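Local coordinates for DUF917 domain-containing protein (Chromobacterium violaceum, PDB 2O3I) that is of unknown function but belongs to the DUF917 family, pairing two domains that resemble those of S-methyl thiohydantoin desulfurase, at residues V65-A70 with F114-L119; L13-C18 with S30-A35; Q189-I194 with G204-W209; A102-P107 with L119-L124. The protein carries 2 engineered substitutions. One frame throughout, in Å; residues are numbered along the deposited sequence.

Contact 1: V65-A70 with F114-L119; sequences VAYMGA and FVVASL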
# COMPACT_ATOMS: atom_id res chain seq x y z
N VAL A 65 -19.12 0.02 -4.57
CA VAL A 65 -18.37 1.17 -5.06
C VAL A 65 -18.52 2.35 -4.11
O VAL A 65 -19.57 2.51 -3.50
CB VAL A 65 -18.81 1.60 -6.50
CG1 VAL A 65 -20.24 2.17 -6.49
CG2 VAL A 65 -17.84 2.62 -7.04
N ALA A 66 -17.47 3.15 -3.98
CA ALA A 66 -17.53 4.30 -3.08
C ALA A 66 -16.32 5.22 -3.19
O ALA A 66 -15.42 5.03 -4.02
CB ALA A 66 -17.66 3.82 -1.64
N TYR A 67 -16.33 6.25 -2.35
CA TYR A 67 -15.24 7.19 -2.26
C TYR A 67 -14.59 6.84 -0.92
O TYR A 67 -15.27 6.44 0.02
CB TYR A 67 -15.76 8.63 -2.24
CG TYR A 67 -15.54 9.40 -3.52
CD1 TYR A 67 -16.59 10.08 -4.13
CD2 TYR A 67 -14.28 9.45 -4.12
CE1 TYR A 67 -16.40 10.81 -5.30
CE2 TYR A 67 -14.08 10.19 -5.29
CZ TYR A 67 -15.14 10.86 -5.88
OH TYR A 67 -14.95 11.60 -7.03
N MSE A 68 -13.28 6.98 -0.84
CA MSE A 68 -12.53 6.67 0.37
C MSE A 68 -11.43 7.73 0.56
O MSE A 68 -10.90 8.26 -0.42
CB MSE A 68 -11.92 5.26 0.25
CG MSE A 68 -11.09 4.79 1.44
SE MSE A 68 -10.18 3.09 1.08
CE MSE A 68 -10.89 2.04 2.54
N GLY A 69 -11.11 8.05 1.81
CA GLY A 69 -10.07 9.03 2.06
C GLY A 69 -10.49 10.20 2.93
O GLY A 69 -11.51 10.16 3.61
N ALA A 70 -9.68 11.26 2.88
CA ALA A 70 -9.91 12.47 3.66
C ALA A 70 -11.08 13.31 3.15
O ALA A 70 -11.14 13.65 1.97
CB ALA A 70 -8.65 13.32 3.67
N PHE A 114 -25.04 6.29 -1.11
CA PHE A 114 -26.05 6.06 -2.12
C PHE A 114 -25.85 6.98 -3.33
O PHE A 114 -26.02 6.55 -4.47
CB PHE A 114 -27.45 6.23 -1.51
CG PHE A 114 -27.78 5.19 -0.46
CD1 PHE A 114 -27.80 3.83 -0.79
CD2 PHE A 114 -28.07 5.56 0.85
CE1 PHE A 114 -28.11 2.86 0.18
CE2 PHE A 114 -28.38 4.60 1.83
CZ PHE A 114 -28.39 3.25 1.49
N VAL A 115 -25.46 8.23 -3.08
CA VAL A 115 -25.24 9.20 -4.15
C VAL A 115 -24.16 8.71 -5.12
O VAL A 115 -24.40 8.63 -6.33
CB VAL A 115 -24.83 10.58 -3.56
CG1 VAL A 115 -24.56 11.58 -4.68
CG2 VAL A 115 -25.94 11.10 -2.65
N VAL A 116 -22.99 8.36 -4.59
CA VAL A 116 -21.90 7.87 -5.42
C VAL A 116 -22.34 6.66 -6.24
O VAL A 116 -22.18 6.63 -7.46
CB VAL A 116 -20.66 7.51 -4.53
CG1 VAL A 116 -19.61 6.74 -5.35
CG2 VAL A 116 -20.03 8.80 -3.98
N ALA A 117 -22.92 5.66 -5.58
CA ALA A 117 -23.38 4.47 -6.29
C ALA A 117 -24.36 4.84 -7.40
O ALA A 117 -24.28 4.31 -8.51
CB ALA A 117 -24.04 3.49 -5.32
N SER A 118 -25.28 5.75 -7.10
CA SER A 118 -26.26 6.18 -8.07
C SER A 118 -25.62 6.85 -9.29
O SER A 118 -25.96 6.55 -10.44
CB SER A 118 -27.26 7.14 -7.42
OG SER A 118 -28.02 6.47 -6.43
N LEU A 119 -24.69 7.75 -9.04
CA LEU A 119 -24.02 8.45 -10.12
C LEU A 119 -23.21 7.50 -10.98
O LEU A 119 -23.18 7.64 -12.21
CB LEU A 119 -23.13 9.56 -9.55
CG LEU A 119 -23.88 10.68 -8.80
CD1 LEU A 119 -22.88 11.73 -8.32
CD2 LEU A 119 -24.93 11.31 -9.71
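Val116 and Ala117 on helix 111-124 pack against Val65, Ala66 and Tyr67 of strand 61-69, and every contact between the two segments is apolar. Val116 spreads its two methyls over two consecutive strand residues. With CG1 anti to the backbone N (chi1 169°), CG1 settles 3.9 Å from Ala66 CA, while CG2 lies 3.7 Å from Tyr67 CD1, oblique to the phenol ring. Ala66 suits this place because its methyl points away from the helix, leaving the strand backbone open to a branched side chain. One residue further along the helix, Ala117 presents its CA to Val65 CG1 at 3.9 Å; a side chain as short as that of alanine lets the valine reach the helix backbone.

This is the helix-on-sheet layering of an alpha/beta domain. The helix runs across the strand at 126°, their axes 7.5 Å apart, and Pro83 of helix 81-96 touches Val65, Tyr67 and Val116 alike.

The two side-chain hydroxyls bond away from this apolar seam. The Tyr67 side chain crosses that of Val116 at about a right angle, and its OH is hydrogen-bonded to Glu161 OE2. Ser118, facing away from the strand, turns its hydroxyl back onto its own helix: Ser118 OG donates to Phe114 O at 2.8 Å from above the carbonyl plane, while Ser118 N reaches the same oxygen from the opposite face.

Contact 2: L13-C18 with S30-A35; sequences LLQGAC and SARHLA
Leu14 of helix 10-19 reaches into the angle between Ala31 and the aliphatic stem of Arg32 on helix 28-35. The two helices form an antiparallel hairpin, their segments inclined at 160° with axes 10.7 Å apart. Followed outward, Leu14 meets the second helix at almost every step. Its CB lies 4.2 Å from Ala31 CB, at the point where the two backbones are nearest. Beyond it CG stands between the backbone N and the carbonyl carbon (chi1 60°), a rotamer seldom adopted by leucine in a helix, and the branch then divides its methyls between two neighbours. CD2 rests 4.0 Å from Ala31 CB and 3.9 Å from Arg32 CG. CD1 goes further along the arginine, ending 4.0 Å from Arg32 NE.

Each residue type fits its task. Alanine leaves room for the leucine, whose fork is broad enough to touch both partners. Arginine offers methylenes near its own helix and charge only at the far end: extended from CG to NE, it passes the leucine at about a right angle and carries its guanidinium across to helix 10-19. There Arg32 NH2 forms a salt bridge with Glu11, just before segment 13-18, and a hydrogen bond with Gln329; the end of the Gln15 side chain also comes near. Between the segments themselves the packing is apolar and nondirectional, whereas the bond to Glu11, toward the partly exposed side where Arg32 lies, probably favours one alignment of the two helices.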
# COMPACT_ATOMS: atom_id res chain seq x y z
N LEU A 13 -32.68 12.04 -0.65
CA LEU A 13 -31.99 10.77 -0.45
C LEU A 13 -30.77 10.92 0.45
O LEU A 13 -30.54 10.11 1.35
CB LEU A 13 -31.55 10.21 -1.81
CG LEU A 13 -30.70 8.93 -1.82
CD1 LEU A 13 -31.42 7.80 -1.08
CD2 LEU A 13 -30.42 8.54 -3.26
N LEU A 14 -29.98 11.95 0.20
CA LEU A 14 -28.79 12.17 1.00
C LEU A 14 -29.17 12.61 2.40
O LEU A 14 -28.49 12.25 3.36
CB LEU A 14 -27.87 13.18 0.31
CG LEU A 14 -28.36 14.60 0.03
CD1 LEU A 14 -28.02 15.51 1.21
CD2 LEU A 14 -27.67 15.10 -1.25
N GLN A 15 -30.26 13.36 2.53
CA GLN A 15 -30.72 13.83 3.84
C GLN A 15 -31.09 12.65 4.72
O GLN A 15 -30.64 12.55 5.87
CB GLN A 15 -31.95 14.73 3.70
CG GLN A 15 -31.70 16.08 3.04
CD GLN A 15 -32.15 17.23 3.92
OE1 GLN A 15 -32.46 18.32 3.42
NE2 GLN A 15 -32.18 17.01 5.23
N GLY A 16 -31.92 11.76 4.17
CA GLY A 16 -32.36 10.60 4.91
C GLY A 16 -31.19 9.69 5.24
O GLY A 16 -31.09 9.19 6.36
N ALA A 17 -30.31 9.49 4.26
CA ALA A 17 -29.14 8.63 4.42
C ALA A 17 -28.20 9.18 5.49
O ALA A 17 -27.54 8.41 6.19
CB ALA A 17 -28.39 8.48 3.08
N CYS A 18 -28.14 10.50 5.59
CA CYS A 18 -27.29 11.16 6.58
C CYS A 18 -27.79 10.78 7.98
O CYS A 18 -27.00 10.43 8.86
CB CYS A 18 -27.34 12.68 6.40
SG CYS A 18 -26.38 13.65 7.63
N SER A 30 -20.35 17.27 0.52
CA SER A 30 -19.74 16.62 -0.63
C SER A 30 -20.79 15.86 -1.44
O SER A 30 -20.65 15.70 -2.64
CB SER A 30 -18.62 15.66 -0.19
OG SER A 30 -19.13 14.49 0.42
N ALA A 31 -21.85 15.40 -0.78
CA ALA A 31 -22.91 14.68 -1.48
C ALA A 31 -23.66 15.66 -2.38
O ALA A 31 -24.02 15.31 -3.51
CB ALA A 31 -23.87 14.04 -0.48
N ARG A 32 -23.89 16.87 -1.88
CA ARG A 32 -24.60 17.90 -2.64
C ARG A 32 -23.74 18.41 -3.78
O ARG A 32 -24.25 18.72 -4.86
CB ARG A 32 -25.00 19.06 -1.71
CG ARG A 32 -26.29 18.78 -0.91
CD ARG A 32 -26.54 19.80 0.20
NE ARG A 32 -27.79 19.52 0.92
CZ ARG A 32 -28.10 20.02 2.11
NH1 ARG A 32 -27.25 20.83 2.73
NH2 ARG A 32 -29.24 19.69 2.70
N HIS A 33 -22.44 18.49 -3.55
CA HIS A 33 -21.51 18.94 -4.58
C HIS A 33 -21.59 18.02 -5.80
O HIS A 33 -21.55 18.48 -6.94
CB HIS A 33 -20.08 18.94 -4.05
CG HIS A 33 -19.75 20.13 -3.21
ND1 HIS A 33 -18.66 20.17 -2.37
CD2 HIS A 33 -20.37 21.34 -3.09
CE1 HIS A 33 -18.61 21.35 -1.77
NE2 HIS A 33 -19.64 22.07 -2.18
N LEU A 34 -21.70 16.72 -5.54
CA LEU A 34 -21.77 15.74 -6.61
C LEU A 34 -23.14 15.72 -7.30
O LEU A 34 -23.23 15.65 -8.53
CB LEU A 34 -21.46 14.34 -6.07
CG LEU A 34 -20.00 14.03 -5.70
CD1 LEU A 34 -19.92 12.68 -5.02
CD2 LEU A 34 -19.15 14.04 -6.97
N ALA A 35 -24.20 15.80 -6.50
CA ALA A 35 -25.56 15.78 -7.02
C ALA A 35 -25.89 17.02 -7.86
O ALA A 35 -26.70 16.95 -8.79
CB ALA A 35 -26.55 15.65 -5.87

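Contact 3: Q189-I194 with G204-W209; sequences QMLRPI and GGLAMW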
# COMPACT_ATOMS: atom_id res chain seq x y z
N GLN A 189 -6.28 -1.64 5.91
CA GLN A 189 -5.02 -1.12 6.43
C GLN A 189 -4.04 -0.81 5.31
O GLN A 189 -3.18 0.05 5.45
CB GLN A 189 -4.39 -2.12 7.38
CG GLN A 189 -5.06 -2.20 8.73
CD GLN A 189 -4.50 -3.31 9.59
OE1 GLN A 189 -4.94 -3.51 10.72
NE2 GLN A 189 -3.52 -4.02 9.06
N MSE A 190 -4.18 -1.51 4.19
CA MSE A 190 -3.29 -1.30 3.06
C MSE A 190 -3.83 -0.31 2.03
O MSE A 190 -3.05 0.36 1.35
CB MSE A 190 -2.98 -2.63 2.39
CG MSE A 190 -2.29 -3.60 3.32
SE MSE A 190 -1.93 -5.28 2.46
CE MSE A 190 -0.98 -6.17 3.90
N LEU A 191 -5.15 -0.23 1.92
CA LEU A 191 -5.78 0.67 0.96
C LEU A 191 -5.62 2.13 1.34
O LEU A 191 -5.23 2.96 0.51
CB LEU A 191 -7.27 0.34 0.83
CG LEU A 191 -7.66 -1.01 0.22
CD1 LEU A 191 -9.16 -1.18 0.32
CD2 LEU A 191 -7.22 -1.08 -1.23
N ARG A 192 -5.91 2.46 2.59
CA ARG A 192 -5.83 3.84 3.04
C ARG A 192 -4.47 4.52 2.86
O ARG A 192 -4.41 5.68 2.46
CB ARG A 192 -6.30 3.94 4.50
CG ARG A 192 -7.78 3.57 4.68
CD ARG A 192 -8.26 3.80 6.12
NE ARG A 192 -9.64 3.36 6.33
CZ ARG A 192 -10.72 3.95 5.82
NH1 ARG A 192 -10.60 5.02 5.06
NH2 ARG A 192 -11.92 3.45 6.07
N PRO A 193 -3.36 3.82 3.16
CA PRO A 193 -2.06 4.49 2.98
C PRO A 193 -1.76 4.80 1.51
O PRO A 193 -1.13 5.82 1.20
CB PRO A 193 -1.08 3.48 3.57
CG PRO A 193 -1.90 2.82 4.64
CD PRO A 193 -3.21 2.58 3.93
N ILE A 194 -2.20 3.92 0.62
CA ILE A 194 -1.99 4.10 -0.81
C ILE A 194 -2.63 5.40 -1.28
O ILE A 194 -2.11 6.07 -2.17
CB ILE A 194 -2.58 2.90 -1.59
CG1 ILE A 194 -1.75 1.65 -1.30
CG2 ILE A 194 -2.60 3.20 -3.09
CD1 ILE A 194 -2.33 0.38 -1.85
N GLY A 204 -9.82 8.79 -3.09
CA GLY A 204 -9.96 8.06 -4.33
C GLY A 204 -11.17 7.15 -4.41
O GLY A 204 -11.79 6.85 -3.39
N GLY A 205 -11.50 6.72 -5.62
CA GLY A 205 -12.62 5.83 -5.80
C GLY A 205 -12.23 4.42 -5.41
O GLY A 205 -11.07 4.01 -5.59
N LEU A 206 -13.18 3.67 -4.88
CA LEU A 206 -12.93 2.29 -4.49
C LEU A 206 -13.97 1.35 -5.08
O LEU A 206 -15.16 1.68 -5.14
CB LEU A 206 -12.94 2.15 -2.96
CG LEU A 206 -13.02 0.73 -2.38
CD1 LEU A 206 -11.75 -0.06 -2.73
CD2 LEU A 206 -13.20 0.82 -0.87
N ALA A 207 -13.51 0.20 -5.53
CA ALA A 207 -14.40 -0.82 -6.09
C ALA A 207 -13.86 -2.16 -5.61
O ALA A 207 -12.73 -2.55 -5.93
CB ALA A 207 -14.40 -0.75 -7.62
N MSE A 208 -14.66 -2.86 -4.81
CA MSE A 208 -14.26 -4.15 -4.28
C MSE A 208 -15.47 -5.03 -4.00
O MSE A 208 -16.62 -4.60 -4.21
CB MSE A 208 -13.43 -3.96 -2.99
CG MSE A 208 -14.17 -3.28 -1.84
SE MSE A 208 -12.99 -2.91 -0.33
CE MSE A 208 -12.95 -4.68 0.46
N TRP A 209 -15.22 -6.25 -3.54
CA TRP A 209 -16.29 -7.19 -3.23
C TRP A 209 -17.19 -7.53 -4.43
O TRP A 209 -18.42 -7.50 -4.35
CB TRP A 209 -17.13 -6.66 -2.05
CG TRP A 209 -16.48 -6.90 -0.70
CD1 TRP A 209 -15.81 -8.02 -0.29
CD2 TRP A 209 -16.50 -6.02 0.44
NE1 TRP A 209 -15.43 -7.91 1.02
CE2 TRP A 209 -15.83 -6.69 1.49
CE3 TRP A 209 -17.02 -4.74 0.66
CZ2 TRP A 209 -15.67 -6.12 2.76
CZ3 TRP A 209 -16.86 -4.17 1.93
CH2 TRP A 209 -16.19 -4.86 2.96
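Leu191, on helix 183-194, rests a single methyl against Leu206 and Met208 of strand 203-211, packing the helix on one face of the mixed beta-sheet. The contact is narrow. Leu191 CD1 lies 4.2 Å from Leu206 CD1, the two side chains crossing at about a right angle, and 4.3 Å from the selenium, SE, of Met208, modelled as selenomethionine. Two strand residues can share one methyl because alternate side chains of a strand emerge on the same face. Leucine, branched at its end, and the long, flexible methionine suit a place where the backbones stay well apart, with 9.1 Å between Leu191 CA and Leu206 CA.

Around this first shell, Leu158 of strand 156-159 touches both leucines, while Met64 of strand 61-69 packs on Leu206 and Met208. The strand itself is held between these two neighbours by backbone bonds, Leu206 pairing with Ala66 and Ala207 with Phe157. The helix also serves the dimer: Gln189 NE2 bonds to Asn197 OD1 of the second subunit.

Beyond its selenium, Met208 bends (chi3 -79°) onto the next side chain, and its CE sits 3.6 Å above the plane of the Trp209 ring, over the ring centre.

Contact 4: A102-P107 with L119-L124; sequences AYVVAP and LVAAKL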
# COMPACT_ATOMS: atom_id res chain seq x y z
N ALA A 102 -23.34 -5.70 -13.84
CA ALA A 102 -24.65 -5.07 -14.05
C ALA A 102 -25.15 -4.30 -12.83
O ALA A 102 -26.14 -3.57 -12.91
CB ALA A 102 -25.68 -6.14 -14.44
N TYR A 103 -24.48 -4.46 -11.70
CA TYR A 103 -24.95 -3.77 -10.51
C TYR A 103 -23.84 -3.18 -9.65
O TYR A 103 -22.72 -3.69 -9.61
CB TYR A 103 -25.80 -4.71 -9.67
CG TYR A 103 -26.87 -5.46 -10.44
CD1 TYR A 103 -26.70 -6.81 -10.79
CD2 TYR A 103 -28.06 -4.83 -10.82
CE1 TYR A 103 -27.69 -7.51 -11.50
CE2 TYR A 103 -29.05 -5.52 -11.53
CZ TYR A 103 -28.86 -6.86 -11.87
OH TYR A 103 -29.83 -7.54 -12.58
N VAL A 104 -24.18 -2.08 -8.98
CA VAL A 104 -23.26 -1.43 -8.04
C VAL A 104 -24.04 -1.37 -6.74
O VAL A 104 -25.26 -1.51 -6.75
CB VAL A 104 -22.88 0.01 -8.47
CG1 VAL A 104 -21.84 -0.05 -9.58
CG2 VAL A 104 -24.11 0.77 -8.94
N VAL A 105 -23.35 -1.18 -5.63
CA VAL A 105 -24.03 -1.10 -4.35
C VAL A 105 -23.20 -0.28 -3.36
O VAL A 105 -21.97 -0.40 -3.31
CB VAL A 105 -24.32 -2.54 -3.79
CG1 VAL A 105 -23.01 -3.30 -3.59
CG2 VAL A 105 -25.12 -2.47 -2.50
N ALA A 106 -23.88 0.58 -2.60
CA ALA A 106 -23.19 1.41 -1.62
C ALA A 106 -22.64 0.51 -0.53
O ALA A 106 -23.22 -0.52 -0.21
CB ALA A 106 -24.16 2.42 -1.00
N PRO A 107 -21.50 0.89 0.07
CA PRO A 107 -20.96 0.03 1.12
C PRO A 107 -21.77 0.11 2.41
O PRO A 107 -21.92 -0.88 3.13
CB PRO A 107 -19.54 0.57 1.29
CG PRO A 107 -19.71 2.04 1.00
CD PRO A 107 -20.61 2.03 -0.22
N LEU A 119 -24.69 7.75 -9.04
CA LEU A 119 -24.02 8.45 -10.12
C LEU A 119 -23.21 7.50 -10.98
O LEU A 119 -23.18 7.64 -12.21
CB LEU A 119 -23.13 9.56 -9.55
CG LEU A 119 -23.88 10.68 -8.80
CD1 LEU A 119 -22.88 11.73 -8.32
CD2 LEU A 119 -24.93 11.31 -9.71
N VAL A 120 -22.56 6.52 -10.35
CA VAL A 120 -21.76 5.55 -11.08
C VAL A 120 -22.64 4.67 -11.98
O VAL A 120 -22.30 4.42 -13.14
CB VAL A 120 -20.94 4.67 -10.12
CG1 VAL A 120 -20.28 3.53 -10.89
CG2 VAL A 120 -19.88 5.51 -9.41
N ALA A 121 -23.77 4.23 -11.45
CA ALA A 121 -24.70 3.39 -12.20
C ALA A 121 -25.23 4.16 -13.43
O ALA A 121 -25.30 3.62 -14.53
CB ALA A 121 -25.87 2.96 -11.31
N ALA A 122 -25.61 5.41 -13.22
CA ALA A 122 -26.12 6.25 -14.30
C ALA A 122 -25.07 6.42 -15.38
O ALA A 122 -25.37 6.42 -16.57
CB ALA A 122 -26.52 7.62 -13.75
N LYS A 123 -23.82 6.57 -14.94
CA LYS A 123 -22.69 6.75 -15.84
C LYS A 123 -22.32 5.50 -16.64
O LYS A 123 -21.95 5.58 -17.81
CB LYS A 123 -21.48 7.22 -15.04
CG LYS A 123 -20.19 7.35 -15.83
CD LYS A 123 -20.26 8.46 -16.88
CE LYS A 123 -18.91 8.68 -17.56
NZ LYS A 123 -19.03 9.71 -18.62
N LEU A 124 -22.43 4.33 -16.01
CA LEU A 124 -22.06 3.09 -16.68
C LEU A 124 -23.22 2.24 -17.18
O LEU A 124 -23.01 1.19 -17.79
CB LEU A 124 -21.20 2.25 -15.73
CG LEU A 124 -19.94 2.95 -15.21
CD1 LEU A 124 -19.15 1.99 -14.35
CD2 LEU A 124 -19.09 3.43 -16.38
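In the beta-alpha-beta unit of strand 101-105, helix 111-124 and strand 127-129, Val104 meets Val120 and Ala121 where the first strand and the helix lie against each other. One strand residue carries the whole contact, with a methyl for each helix partner. Val104 CG2 is the closer, 3.7 Å from Ala121 CB. The other branch, Val104 CG1, comes to 4.1 Å from Val120 CG1, methyl against methyl, the two valines crossing obliquely. The torsion of Val104 (chi1 -78°) places CG1 anti to the carbonyl carbon and leaves CG2 between that carbon and the backbone N, turning the fork to the helix.

Valine suits this position twice over, since its branched CB is at ease in a strand and its two methyls span adjacent residues of the helix. Ala121 can sit directly over the strand because it is small; the alpha carbons of Val104 and Ala121 are only 6.5 Å apart. Val120 also touches Pro83 and Ala87 of helix 81-96. Within the sheet, Val104 is backbone-bonded to Ala127 of the adjoining strand 127-129, while the preceding residue, Tyr103, points to the other side of the sheet and bonds through its OH to Asp59 N.

With methyls alone at the interface, it is shape and burial that hold helix to strand, and directional bonding is left to the sheet and to the helix backbone.

All four contacts are buried, yet they differ in depth and chemistry. Contact 1 lies nearest the chain centre; contacts 1 and 4 use successive turns of helix 111-124, whose segments overlap at Leu119, to pack on the neighbouring strands 61-69 and 101-105, which Val65 N and Val105 O join at 3.1 Å. Contact 2 packs beside that helix, Leu34 lying on Leu119 and on Tyr67, and it alone includes a charged side chain, Arg32, among its touching residues. Contact 3 packs a different helix on strand 203-211, joined to strand 61-69 by Ala66 O and Leu206 N at 2.8 Å. It belongs to the C-terminal domain and alone borders the second subunit, about 22 Å from contact 2 between centres.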